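Local coordinates for protein 3-hydroxyisobutyrate dehydrogenase (Salmonella typhimurium, PDB 3G0O) that probably catalyses the oxidation of L-threonate to 2-dehydro-L-erythronate with NAD, or less readily NADP, as cosubstrate, at residues V10-L15 / L31-A36; G87-M92 / T117-N122; N122-P127 / E148-R153; M143-E148 / P172-T177; T237-V242 / K283-A288. One frame throughout, in Å; residues are numbered along the deposited sequence.

Contacts 1 to 3 lie in the nucleotide-binding half of the chain, contact 5 in the mainly helical half, and contact 4 at the passage between them. Contacts 1, 3 and 4 reach one sheet in different ways: contact 1 pairs two buried strands through backbone bonds, contact 3 lays a helix across a strand with apolar contacts, and contact 4 sets strand 140-145 against the start of helix 174-202. Contacts 3 and 4 touch, D125 of the former bonding to G173 and S176 of the latter. Contact 2, sharing N122 with contact 3, packs leucines between peripheral loops. Contact 5, partly exposed and rich in carboxylates, lies about 29 Å from contact 4, centre to centre.

Contact 1: V10-L15 / L31-A36; sequences VGIVGL and LSTWGA
W34 O receives I12 N at 2.8 Å, nearly straight at 169°, and has G11 CA 3.4 Å away in a CA-H...O contact. This is one rung of a parallel ladder in which V10 to V13 stand level with T33 to A36. The short strand axes run 4.5 Å apart and diverge by only 23°. V10 N to S32 O, W34 N to V10 O and A36 N to I12 O continue the ladder, and G14 N to A36 O (2.9 Å) carries it just beyond the strand. The two strands flank helix 17-28 in the beta-alpha-beta unit of a Rossmann fold; the helix makes the crossover, and G14 is the first glycine of a sequence consistent with a dinucleotide-binding GxGxxG turn. That helix packs on the sheet face carrying V10, I12 and T33. There the V10 and T33 side chains run alongside each other in the same direction; V10 CG1, held between its own N and carbonyl carbon (chi1 57°), approaches T33 OG1 at 4.0 Å and L31 CB at 4.1 Å. T33 OG1 itself donates to L31 O (3.0 Å), reaching that oxygen from above its carbonyl plane. On the other face the indole of W34 presents its edge to V10 O, with CD1 3.8 Å away, while its NE1 bonds to H9 and its ring also meets F61. Nearby, V13 CG1 brushes A36 CB, and L15 N bonds to D37 OD1.

Contact 2: G87-M92 / T117-N122; sequences GVAHLM and TALNLN
L121 drives its two methyl branches against the turn formed by residues 89-92, and this is the tight part of the contact. Both methyls pack by M92 CB, CD2 at 3.8 Å from it, and L121 CD1 also comes to 3.4 Å from A89 O. The placement follows from chi1 near -57°, which sets CG beside the backbone N and sends the branches toward residues 89-92. L119 adds a second prong: its CD1 packs on A89 CB at 3.7 Å and lies 4.1 Å from H90 N. A89 O is also the acceptor for M92 N within the turn, so the oxygen beneath the L121 methyl is not left without a polar partner. M92, a selenomethionine, takes part through CB and leads its chain inward to L68 and V98. The looser side is polar and more exposed. A water lies 2.7 Å from M92 O and 3.0 Å from L119 O, linking the two backbones, although further acceptors compete for its protons. The H90 side chain sets off away from 117-122; its NE2 makes a weak bond back to G87 O, and L91 CG rests over one ring face toward the rim. Behind L119 and L121, N120 with its positive phi is the C-prime residue of a Schellman motif, which ends helix 106-117 and leads the chain into strand 122-129 of the Rossmann-type sheet.

Contact 3: N122-P127 / E148-R153; sequences NMLDAP and EAAFTR
L124, N122 and A150 carry this contact, in which the start of helix 148-161 crosses strand 122-125 almost at a right angle (85°), with the axes 7.1 Å apart. L124 meets F151 with one methyl: CD1 stands over the centre of the ring, 3.6 Å from its centroid and only 10° off the normal, a CH-pi contact in which all six ring carbons lie at similar range. Having CG anti to the backbone N (chi1 -167°) lifts the L124 branches off the strand, and the L124 side chain comes in roughly perpendicular to that of F151. F151 leaves its helix pointing away from the strand, yet its ring swings back to receive the methyl, and R167 makes a cation-pi contact with the same ring. A150 is the small residue at the crossing. Its CB sits 3.6 Å from M123 O and 4.1 Å from L124 CD1, and its CA lies 3.8 Å from N122 CB. The amide end of N122 extends beside A149 CB at the more exposed margin. M123, a selenomethionine, points to the other sheet face, toward helix 106-117, so this strand is packed by helices from both sides, as in a Rossmann-type domain. Charged groups bond to outside partners, E148 to R167 and R153 to D66. What joins strand to helix here is apolar packing, chiefly dispersion, including the methyl over the ring, which fixes the fit by shape instead of by bond direction.

Contact 4: M143-E148 / P172-T177; sequences MASGSE and PGAGST
P172 has the contact's one ring, a puckered one; its CD atom meets G146 CA at 4.0 Å, and the ring also packs on A113 of helix 106-117 and on M123. G146 takes backbone angles (phi 159°, psi 178°) at which a side chain would jam against the carbonyl O of S145. The polar centre is S145. With chi1 at 65°, its OG lies between its own backbone N and carbonyl carbon and projects to the start of helix 174-202, where it accepts from G175 N at 3.0 Å. The same hydroxyl donates to T171 O, so it ties the strand both to the approach loop and to the helix's first turn. S145 CB touches A174 CB at 3.9 Å. Close by, G175 brings bare backbone against the strand: its CA is 3.4 Å from M143 O, and a side chain there would run into that oxygen. D125, from the neighbouring strand, bonds to G173 N at the N-cap position and to S176 OG; its carboxylate would be expected to interact favourably with the positive end of the helix dipole. The selenomethionine M143 sets out toward the helix, but its bent chain then leads away to V178 and K179 of its own chain and V213 of the second subunit. At the other end, S147 OG caps A150 N of helix 148-161. The arrangement marks the passage from nucleotide-binding domain to C-terminal helical domain in the 3-hydroxyisobutyrate dehydrogenase family, with the predicted active-site lysine K179 about one turn beyond G175.

Contact 5: T237-V242 / K283-A288; sequences TPRSAV and KEDDSA
D285 and R239 open the polar part: D285 OD1 takes R239 N at 3.1 Å (160°) through its anti lone pair. Two backbone bonds then join the loops, D286 N to S240 O at 2.8 Å and V242 N to E284 O at 3.0 Å, the latter reinforced by a CA-H...O contact from A241. Within 283-288, D285 OD2 receives S287 OG and, from above the carboxylate plane, S287 N, closing an Asx turn. Among charges, R239 NH1 donates instead to T237 O (2.8 Å) and stays 4.4 Å from D285 OD1, beyond a salt bridge, while NH2 pairs with D235. A water lies 2.6 Å from D285 OD1 and also near D286 OD1, with acceptors competing for its protons. In close carbon-to-oxygen packing, P238 CB lies 3.2 Å from K283 O; the apolar pair is V242 CG2 with A288 CB. The side chain of S240 is about 4 Å from bound tartrate. D285 is thus met by R239 N, S287 N, S287 OG and H230, and D286 by R227, which probably eases the cost of burying negative charge, although S240 O and D286 OD2, two acceptors 3.2 Å apart, work against it.

Contact 1: V10-L15 / L31-A36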
# COMPACT_ATOMS: atom_id res chain seq x y z
N VAL A 10 23.34 -3.95 26.40
CA VAL A 10 23.06 -4.17 24.99
C VAL A 10 23.81 -3.14 24.16
O VAL A 10 23.82 -1.95 24.50
CB VAL A 10 21.55 -4.06 24.69
CG1 VAL A 10 21.02 -2.70 25.13
CG2 VAL A 10 21.29 -4.28 23.20
N GLY A 11 24.44 -3.59 23.09
CA GLY A 11 25.17 -2.69 22.21
C GLY A 11 24.47 -2.60 20.86
O GLY A 11 24.15 -3.63 20.27
N ILE A 12 24.23 -1.38 20.39
CA ILE A 12 23.59 -1.16 19.10
C ILE A 12 24.63 -0.69 18.11
O ILE A 12 25.21 0.38 18.29
CB ILE A 12 22.48 -0.08 19.18
CG1 ILE A 12 21.50 -0.41 20.30
CG2 ILE A 12 21.76 0.01 17.83
CD1 ILE A 12 20.79 -1.74 20.13
N VAL A 13 24.88 -1.48 17.06
CA VAL A 13 25.86 -1.13 16.04
C VAL A 13 25.11 -0.68 14.79
O VAL A 13 24.37 -1.46 14.18
CB VAL A 13 26.75 -2.33 15.70
CG1 VAL A 13 27.85 -1.91 14.73
CG2 VAL A 13 27.36 -2.90 16.96
N GLY A 14 25.31 0.57 14.41
CA GLY A 14 24.61 1.12 13.26
C GLY A 14 23.55 2.04 13.82
O GLY A 14 22.46 1.59 14.20
N LEU A 15 23.86 3.33 13.90
CA LEU A 15 22.93 4.30 14.46
C LEU A 15 22.22 5.15 13.42
O LEU A 15 22.18 6.38 13.52
CB LEU A 15 23.67 5.19 15.47
CG LEU A 15 24.26 4.40 16.64
CD1 LEU A 15 25.08 5.33 17.52
CD2 LEU A 15 23.13 3.75 17.44
N LEU A 31 17.78 -0.51 29.98
CA LEU A 31 18.90 -1.39 29.73
C LEU A 31 20.17 -0.55 29.62
O LEU A 31 20.12 0.59 29.18
CB LEU A 31 18.69 -2.16 28.42
CG LEU A 31 17.38 -2.93 28.23
CD1 LEU A 31 17.35 -3.55 26.84
CD2 LEU A 31 17.23 -4.00 29.31
N SER A 32 21.31 -1.11 30.05
CA SER A 32 22.57 -0.39 29.93
C SER A 32 22.86 -0.41 28.43
O SER A 32 23.18 -1.45 27.87
CB SER A 32 23.68 -1.11 30.70
OG SER A 32 23.49 -0.96 32.10
N THR A 33 22.77 0.76 27.81
CA THR A 33 22.94 0.87 26.36
C THR A 33 24.25 1.47 25.85
O THR A 33 24.70 2.52 26.30
CB THR A 33 21.76 1.67 25.77
OG1 THR A 33 20.53 1.08 26.21
CG2 THR A 33 21.80 1.68 24.24
N TRP A 34 24.84 0.78 24.87
CA TRP A 34 26.08 1.21 24.23
C TRP A 34 25.77 1.37 22.74
O TRP A 34 24.91 0.66 22.21
CB TRP A 34 27.18 0.17 24.39
CG TRP A 34 27.51 -0.20 25.81
CD1 TRP A 34 26.79 -1.01 26.64
CD2 TRP A 34 28.65 0.23 26.55
NE1 TRP A 34 27.42 -1.11 27.86
CE2 TRP A 34 28.56 -0.35 27.84
CE3 TRP A 34 29.74 1.07 26.27
CZ2 TRP A 34 29.52 -0.14 28.83
CZ3 TRP A 34 30.70 1.28 27.26
CH2 TRP A 34 30.58 0.68 28.52
N GLY A 35 26.45 2.30 22.09
CA GLY A 35 26.23 2.52 20.67
C GLY A 35 27.52 2.61 19.87
O GLY A 35 28.56 3.00 20.39
N ALA A 36 27.46 2.23 18.60
CA ALA A 36 28.63 2.28 17.74
C ALA A 36 28.23 2.73 16.34
O ALA A 36 27.37 2.12 15.71
CB ALA A 36 29.30 0.91 17.66

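Contact 2: G87-M92 / T117-N122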
# COMPACT_ATOMS: atom_id res chain seq x y z
N GLY A 87 36.95 -7.05 13.78
CA GLY A 87 35.70 -7.70 14.15
C GLY A 87 35.55 -7.77 15.66
O GLY A 87 36.53 -7.61 16.37
N VAL A 88 34.33 -8.00 16.15
CA VAL A 88 34.10 -8.07 17.59
C VAL A 88 33.57 -9.40 18.11
O VAL A 88 33.51 -9.61 19.33
CB VAL A 88 33.12 -6.96 18.05
CG1 VAL A 88 33.67 -5.60 17.66
CG2 VAL A 88 31.75 -7.19 17.45
N ALA A 89 33.18 -10.29 17.21
CA ALA A 89 32.63 -11.58 17.61
C ALA A 89 33.52 -12.32 18.61
O ALA A 89 33.04 -12.81 19.63
CB ALA A 89 32.38 -12.45 16.38
N HIS A 90 34.82 -12.38 18.32
CA HIS A 90 35.78 -13.07 19.18
C HIS A 90 36.00 -12.43 20.56
O HIS A 90 36.64 -13.02 21.42
CB HIS A 90 37.13 -13.19 18.47
CG HIS A 90 37.83 -11.88 18.27
ND1 HIS A 90 38.94 -11.51 18.99
CD2 HIS A 90 37.54 -10.83 17.46
CE1 HIS A 90 39.32 -10.30 18.63
NE2 HIS A 90 38.49 -9.86 17.70
N LEU A 91 35.46 -11.23 20.77
CA LEU A 91 35.62 -10.55 22.05
C LEU A 91 34.41 -10.77 22.94
O LEU A 91 34.46 -10.53 24.14
CB LEU A 91 35.80 -9.06 21.82
CG LEU A 91 36.98 -8.64 20.96
CD1 LEU A 91 36.94 -7.13 20.78
CD2 LEU A 91 38.28 -9.07 21.62
N MSE A 92 33.32 -11.22 22.33
CA MSE A 92 32.07 -11.45 23.05
C MSE A 92 32.12 -12.64 23.99
O MSE A 92 32.71 -13.68 23.67
CB MSE A 92 30.93 -11.60 22.03
CG MSE A 92 30.67 -10.29 21.29
SE MSE A 92 29.17 -10.29 20.10
CE MSE A 92 27.74 -10.27 21.38
N THR A 117 28.03 -19.52 16.31
CA THR A 117 27.75 -20.66 17.17
C THR A 117 29.06 -21.31 17.60
O THR A 117 29.19 -21.76 18.75
CB THR A 117 26.90 -21.72 16.43
OG1 THR A 117 25.60 -21.17 16.15
CG2 THR A 117 26.74 -22.97 17.29
N ALA A 118 30.02 -21.36 16.69
CA ALA A 118 31.32 -21.95 16.97
C ALA A 118 32.01 -21.20 18.11
O ALA A 118 32.86 -21.76 18.80
CB ALA A 118 32.18 -21.92 15.72
N LEU A 119 31.64 -19.94 18.30
CA LEU A 119 32.23 -19.12 19.36
C LEU A 119 31.33 -19.14 20.58
O LEU A 119 31.46 -18.30 21.47
CB LEU A 119 32.40 -17.68 18.88
CG LEU A 119 33.24 -17.46 17.63
CD1 LEU A 119 33.20 -15.99 17.26
CD2 LEU A 119 34.68 -17.91 17.87
N ASN A 120 30.42 -20.10 20.62
CA ASN A 120 29.48 -20.22 21.74
C ASN A 120 28.62 -18.98 21.90
O ASN A 120 28.30 -18.57 23.02
CB ASN A 120 30.22 -20.50 23.04
CG ASN A 120 30.14 -21.96 23.45
OD1 ASN A 120 30.62 -22.34 24.52
ND2 ASN A 120 29.53 -22.78 22.61
N LEU A 121 28.26 -18.38 20.77
CA LEU A 121 27.42 -17.19 20.75
C LEU A 121 26.09 -17.54 20.08
O LEU A 121 26.03 -18.42 19.22
CB LEU A 121 28.11 -16.06 19.97
CG LEU A 121 29.50 -15.67 20.48
CD1 LEU A 121 30.12 -14.64 19.55
CD2 LEU A 121 29.39 -15.12 21.89
N ASN A 122 25.02 -16.87 20.49
CA ASN A 122 23.70 -17.11 19.91
C ASN A 122 23.39 -16.03 18.89
O ASN A 122 23.64 -14.85 19.13
CB ASN A 122 22.63 -17.08 21.00
CG ASN A 122 22.89 -18.06 22.11
OD1 ASN A 122 23.22 -17.68 23.23
ND2 ASN A 122 22.76 -19.35 21.81
O HOH W 1 32.57 -16.37 23.55

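Contact 3: N122-P127 / E148-R153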
# COMPACT_ATOMS: atom_id res chain seq x y z
N ASN A 122 25.02 -16.87 20.49
CA ASN A 122 23.70 -17.11 19.91
C ASN A 122 23.39 -16.03 18.89
O ASN A 122 23.64 -14.85 19.13
CB ASN A 122 22.63 -17.08 21.00
CG ASN A 122 22.89 -18.06 22.11
OD1 ASN A 122 23.22 -17.68 23.23
ND2 ASN A 122 22.76 -19.35 21.81
N MSE A 123 22.86 -16.42 17.73
CA MSE A 123 22.52 -15.43 16.73
C MSE A 123 21.05 -15.51 16.37
O MSE A 123 20.49 -16.60 16.26
CB MSE A 123 23.35 -15.59 15.46
CG MSE A 123 23.25 -14.37 14.57
SE MSE A 123 23.39 -14.72 12.69
CE MSE A 123 21.58 -15.30 12.39
N LEU A 124 20.43 -14.35 16.19
CA LEU A 124 19.03 -14.30 15.80
C LEU A 124 18.95 -13.64 14.42
O LEU A 124 19.40 -12.51 14.24
CB LEU A 124 18.21 -13.48 16.80
CG LEU A 124 16.69 -13.62 16.65
CD1 LEU A 124 16.28 -15.05 16.98
CD2 LEU A 124 15.97 -12.65 17.58
N ASP A 125 18.41 -14.38 13.46
CA ASP A 125 18.22 -13.86 12.11
C ASP A 125 16.99 -12.99 12.28
O ASP A 125 15.86 -13.47 12.17
CB ASP A 125 17.95 -15.03 11.16
CG ASP A 125 17.64 -14.59 9.75
OD1 ASP A 125 17.96 -13.44 9.40
OD2 ASP A 125 17.08 -15.40 8.98
N ALA A 126 17.20 -11.71 12.56
CA ALA A 126 16.09 -10.82 12.84
C ALA A 126 15.94 -9.52 12.06
O ALA A 126 16.01 -8.43 12.65
CB ALA A 126 16.09 -10.51 14.34
N PRO A 127 15.73 -9.60 10.74
CA PRO A 127 15.57 -8.35 9.99
C PRO A 127 14.32 -7.63 10.51
O PRO A 127 13.39 -8.27 11.01
CB PRO A 127 15.44 -8.82 8.54
CG PRO A 127 14.89 -10.22 8.68
CD PRO A 127 15.67 -10.76 9.85
N GLU A 148 16.09 -21.26 20.56
CA GLU A 148 15.38 -20.85 21.76
C GLU A 148 16.36 -20.05 22.62
O GLU A 148 15.97 -19.11 23.31
CB GLU A 148 14.89 -22.07 22.53
CG GLU A 148 14.10 -21.74 23.78
CD GLU A 148 12.90 -20.85 23.49
OE1 GLU A 148 12.07 -21.23 22.64
OE2 GLU A 148 12.80 -19.77 24.11
N ALA A 149 17.62 -20.43 22.56
CA ALA A 149 18.66 -19.76 23.33
C ALA A 149 18.80 -18.31 22.86
O ALA A 149 18.97 -17.41 23.68
CB ALA A 149 19.98 -20.49 23.17
N ALA A 150 18.73 -18.09 21.55
CA ALA A 150 18.85 -16.73 21.01
C ALA A 150 17.63 -15.90 21.38
O ALA A 150 17.76 -14.76 21.83
CB ALA A 150 19.02 -16.78 19.49
N PHE A 151 16.44 -16.46 21.18
CA PHE A 151 15.20 -15.75 21.50
C PHE A 151 15.13 -15.38 22.98
O PHE A 151 14.74 -14.27 23.34
CB PHE A 151 13.98 -16.60 21.13
CG PHE A 151 13.54 -16.45 19.70
CD1 PHE A 151 12.96 -15.26 19.26
CD2 PHE A 151 13.73 -17.48 18.79
CE1 PHE A 151 12.57 -15.11 17.93
CE2 PHE A 151 13.34 -17.33 17.45
CZ PHE A 151 12.77 -16.14 17.02
N THR A 152 15.52 -16.33 23.83
CA THR A 152 15.49 -16.11 25.27
C THR A 152 16.47 -15.03 25.71
O THR A 152 16.11 -14.14 26.47
CB THR A 152 15.80 -17.41 26.04
OG1 THR A 152 14.79 -18.39 25.74
CG2 THR A 152 15.82 -17.16 27.54
N ARG A 153 17.70 -15.11 25.23
CA ARG A 153 18.72 -14.14 25.60
C ARG A 153 18.35 -12.73 25.15
O ARG A 153 18.60 -11.76 25.87
CB ARG A 153 20.06 -14.52 24.97
CG ARG A 153 21.24 -13.82 25.59
CD ARG A 153 21.57 -14.44 26.94
NE ARG A 153 22.87 -14.01 27.41
CZ ARG A 153 23.07 -12.97 28.22
NH1 ARG A 153 22.04 -12.26 28.67
NH2 ARG A 153 24.29 -12.64 28.56

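Contact 4: M143-E148 / P172-T177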
# COMPACT_ATOMS: atom_id res chain seq x y z
N MSE A 143 10.92 -9.94 11.99
CA MSE A 143 10.67 -11.22 11.34
C MSE A 143 11.92 -12.02 11.66
O MSE A 143 12.92 -11.97 10.94
CB MSE A 143 10.45 -11.03 9.83
CG MSE A 143 11.35 -10.01 9.15
SE MSE A 143 10.37 -8.98 7.80
CE MSE A 143 10.17 -7.35 8.81
N ALA A 144 11.85 -12.77 12.75
CA ALA A 144 13.00 -13.52 13.23
C ALA A 144 12.91 -15.03 13.24
O ALA A 144 11.83 -15.61 13.36
CB ALA A 144 13.36 -13.03 14.63
N SER A 145 14.07 -15.66 13.12
CA SER A 145 14.18 -17.11 13.16
C SER A 145 15.50 -17.42 13.86
O SER A 145 16.50 -16.71 13.68
CB SER A 145 14.16 -17.70 11.75
OG SER A 145 15.29 -17.30 10.99
N GLY A 146 15.50 -18.47 14.67
CA GLY A 146 16.71 -18.83 15.40
C GLY A 146 16.37 -19.70 16.60
O GLY A 146 15.20 -19.94 16.88
N SER A 147 17.41 -20.13 17.31
CA SER A 147 17.26 -21.00 18.47
C SER A 147 16.53 -20.39 19.66
O SER A 147 16.37 -19.17 19.77
CB SER A 147 18.64 -21.47 18.95
OG SER A 147 19.36 -20.37 19.50
N GLU A 148 16.09 -21.26 20.56
CA GLU A 148 15.38 -20.85 21.76
C GLU A 148 16.36 -20.05 22.62
O GLU A 148 15.97 -19.11 23.31
CB GLU A 148 14.89 -22.07 22.53
CG GLU A 148 14.10 -21.74 23.78
CD GLU A 148 12.90 -20.85 23.49
OE1 GLU A 148 12.07 -21.23 22.64
OE2 GLU A 148 12.80 -19.77 24.11
N PRO A 172 18.20 -20.01 11.85
CA PRO A 172 18.55 -18.81 11.08
C PRO A 172 18.32 -19.04 9.59
O PRO A 172 18.55 -20.14 9.08
CB PRO A 172 20.03 -18.62 11.40
CG PRO A 172 20.12 -19.10 12.81
CD PRO A 172 19.30 -20.37 12.76
N GLY A 173 17.85 -18.01 8.90
CA GLY A 173 17.61 -18.13 7.48
C GLY A 173 16.20 -17.76 7.06
O GLY A 173 16.01 -16.97 6.13
N ALA A 174 15.21 -18.33 7.75
CA ALA A 174 13.81 -18.07 7.43
C ALA A 174 13.45 -16.60 7.62
O ALA A 174 12.67 -16.04 6.84
CB ALA A 174 12.91 -18.95 8.28
N GLY A 175 13.99 -15.99 8.66
CA GLY A 175 13.71 -14.59 8.91
C GLY A 175 14.14 -13.74 7.72
O GLY A 175 13.39 -12.88 7.27
N SER A 176 15.34 -13.98 7.21
CA SER A 176 15.83 -13.21 6.07
C SER A 176 15.01 -13.47 4.81
O SER A 176 14.85 -12.59 3.97
CB SER A 176 17.31 -13.51 5.79
OG SER A 176 18.14 -12.92 6.78
N THR A 177 14.48 -14.69 4.67
CA THR A 177 13.65 -15.02 3.51
C THR A 177 12.38 -14.18 3.56
O THR A 177 11.91 -13.68 2.53
CB THR A 177 13.28 -16.51 3.49
OG1 THR A 177 14.46 -17.29 3.26
CG2 THR A 177 12.26 -16.80 2.38

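Contact 5: T237-V242 / K283-A288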
# COMPACT_ATOMS: atom_id res chain seq x y z
N THR A 237 16.37 14.55 -0.65
CA THR A 237 17.45 14.32 0.31
C THR A 237 17.26 12.86 0.69
O THR A 237 16.16 12.44 1.03
CB THR A 237 17.29 15.21 1.56
OG1 THR A 237 17.43 16.58 1.19
CG2 THR A 237 18.34 14.86 2.60
N PRO A 238 18.34 12.06 0.64
CA PRO A 238 18.24 10.64 0.98
C PRO A 238 17.92 10.24 2.42
O PRO A 238 18.66 10.57 3.34
CB PRO A 238 19.59 10.09 0.53
CG PRO A 238 20.51 11.25 0.80
CD PRO A 238 19.71 12.42 0.26
N ARG A 239 16.81 9.54 2.60
CA ARG A 239 16.43 9.01 3.90
C ARG A 239 16.89 7.57 3.74
O ARG A 239 17.59 7.02 4.59
CB ARG A 239 14.92 9.05 4.13
CG ARG A 239 14.35 10.39 4.57
CD ARG A 239 14.33 11.41 3.45
NE ARG A 239 13.49 12.55 3.79
CZ ARG A 239 13.17 13.52 2.94
NH1 ARG A 239 13.64 13.50 1.70
NH2 ARG A 239 12.38 14.52 3.33
N SER A 240 16.49 6.99 2.61
CA SER A 240 16.85 5.64 2.22
C SER A 240 17.11 5.79 0.71
O SER A 240 16.22 6.19 -0.03
CB SER A 240 15.70 4.67 2.47
OG SER A 240 16.14 3.33 2.33
N ALA A 241 18.33 5.48 0.28
CA ALA A 241 18.74 5.66 -1.11
C ALA A 241 18.21 4.71 -2.18
O ALA A 241 17.83 3.57 -1.91
CB ALA A 241 20.26 5.69 -1.19
N VAL A 242 18.21 5.22 -3.41
CA VAL A 242 17.79 4.46 -4.58
C VAL A 242 18.59 3.16 -4.63
O VAL A 242 18.03 2.08 -4.84
CB VAL A 242 18.04 5.26 -5.88
CG1 VAL A 242 18.09 4.33 -7.09
CG2 VAL A 242 16.95 6.30 -6.05
N LYS A 283 22.33 7.79 -5.09
CA LYS A 283 22.48 8.19 -3.69
C LYS A 283 21.37 9.12 -3.20
O LYS A 283 21.38 9.54 -2.05
CB LYS A 283 23.85 8.82 -3.50
CG LYS A 283 24.96 7.86 -3.89
CD LYS A 283 26.28 8.54 -4.12
CE LYS A 283 26.93 9.00 -2.84
NZ LYS A 283 28.36 9.37 -3.07
N GLU A 284 20.44 9.43 -4.08
CA GLU A 284 19.32 10.29 -3.72
C GLU A 284 18.24 9.43 -3.07
O GLU A 284 18.31 8.20 -3.11
CB GLU A 284 18.75 10.98 -4.96
CG GLU A 284 19.61 12.12 -5.48
CD GLU A 284 18.97 12.86 -6.65
OE1 GLU A 284 17.73 12.80 -6.77
OE2 GLU A 284 19.71 13.50 -7.42
N ASP A 285 17.25 10.07 -2.46
CA ASP A 285 16.16 9.34 -1.81
C ASP A 285 15.57 8.35 -2.82
O ASP A 285 15.50 8.67 -4.01
CB ASP A 285 15.08 10.32 -1.36
CG ASP A 285 14.06 9.68 -0.45
OD1 ASP A 285 14.43 9.25 0.66
OD2 ASP A 285 12.88 9.60 -0.86
N ASP A 286 15.14 7.17 -2.38
CA ASP A 286 14.60 6.21 -3.32
C ASP A 286 13.38 6.72 -4.08
O ASP A 286 13.05 6.21 -5.15
CB ASP A 286 14.29 4.85 -2.65
CG ASP A 286 13.53 4.98 -1.35
OD1 ASP A 286 12.65 5.85 -1.24
OD2 ASP A 286 13.80 4.17 -0.42
N SER A 287 12.72 7.75 -3.56
CA SER A 287 11.57 8.30 -4.27
C SER A 287 12.04 8.93 -5.58
O SER A 287 11.23 9.21 -6.46
CB SER A 287 10.83 9.34 -3.41
OG SER A 287 11.65 10.45 -3.09
N ALA A 288 13.35 9.15 -5.70
CA ALA A 288 13.92 9.75 -6.91
C ALA A 288 13.78 8.83 -8.12
O ALA A 288 14.10 9.22 -9.24
CB ALA A 288 15.38 10.11 -6.69
O HOH W 2 13.28 7.08 1.56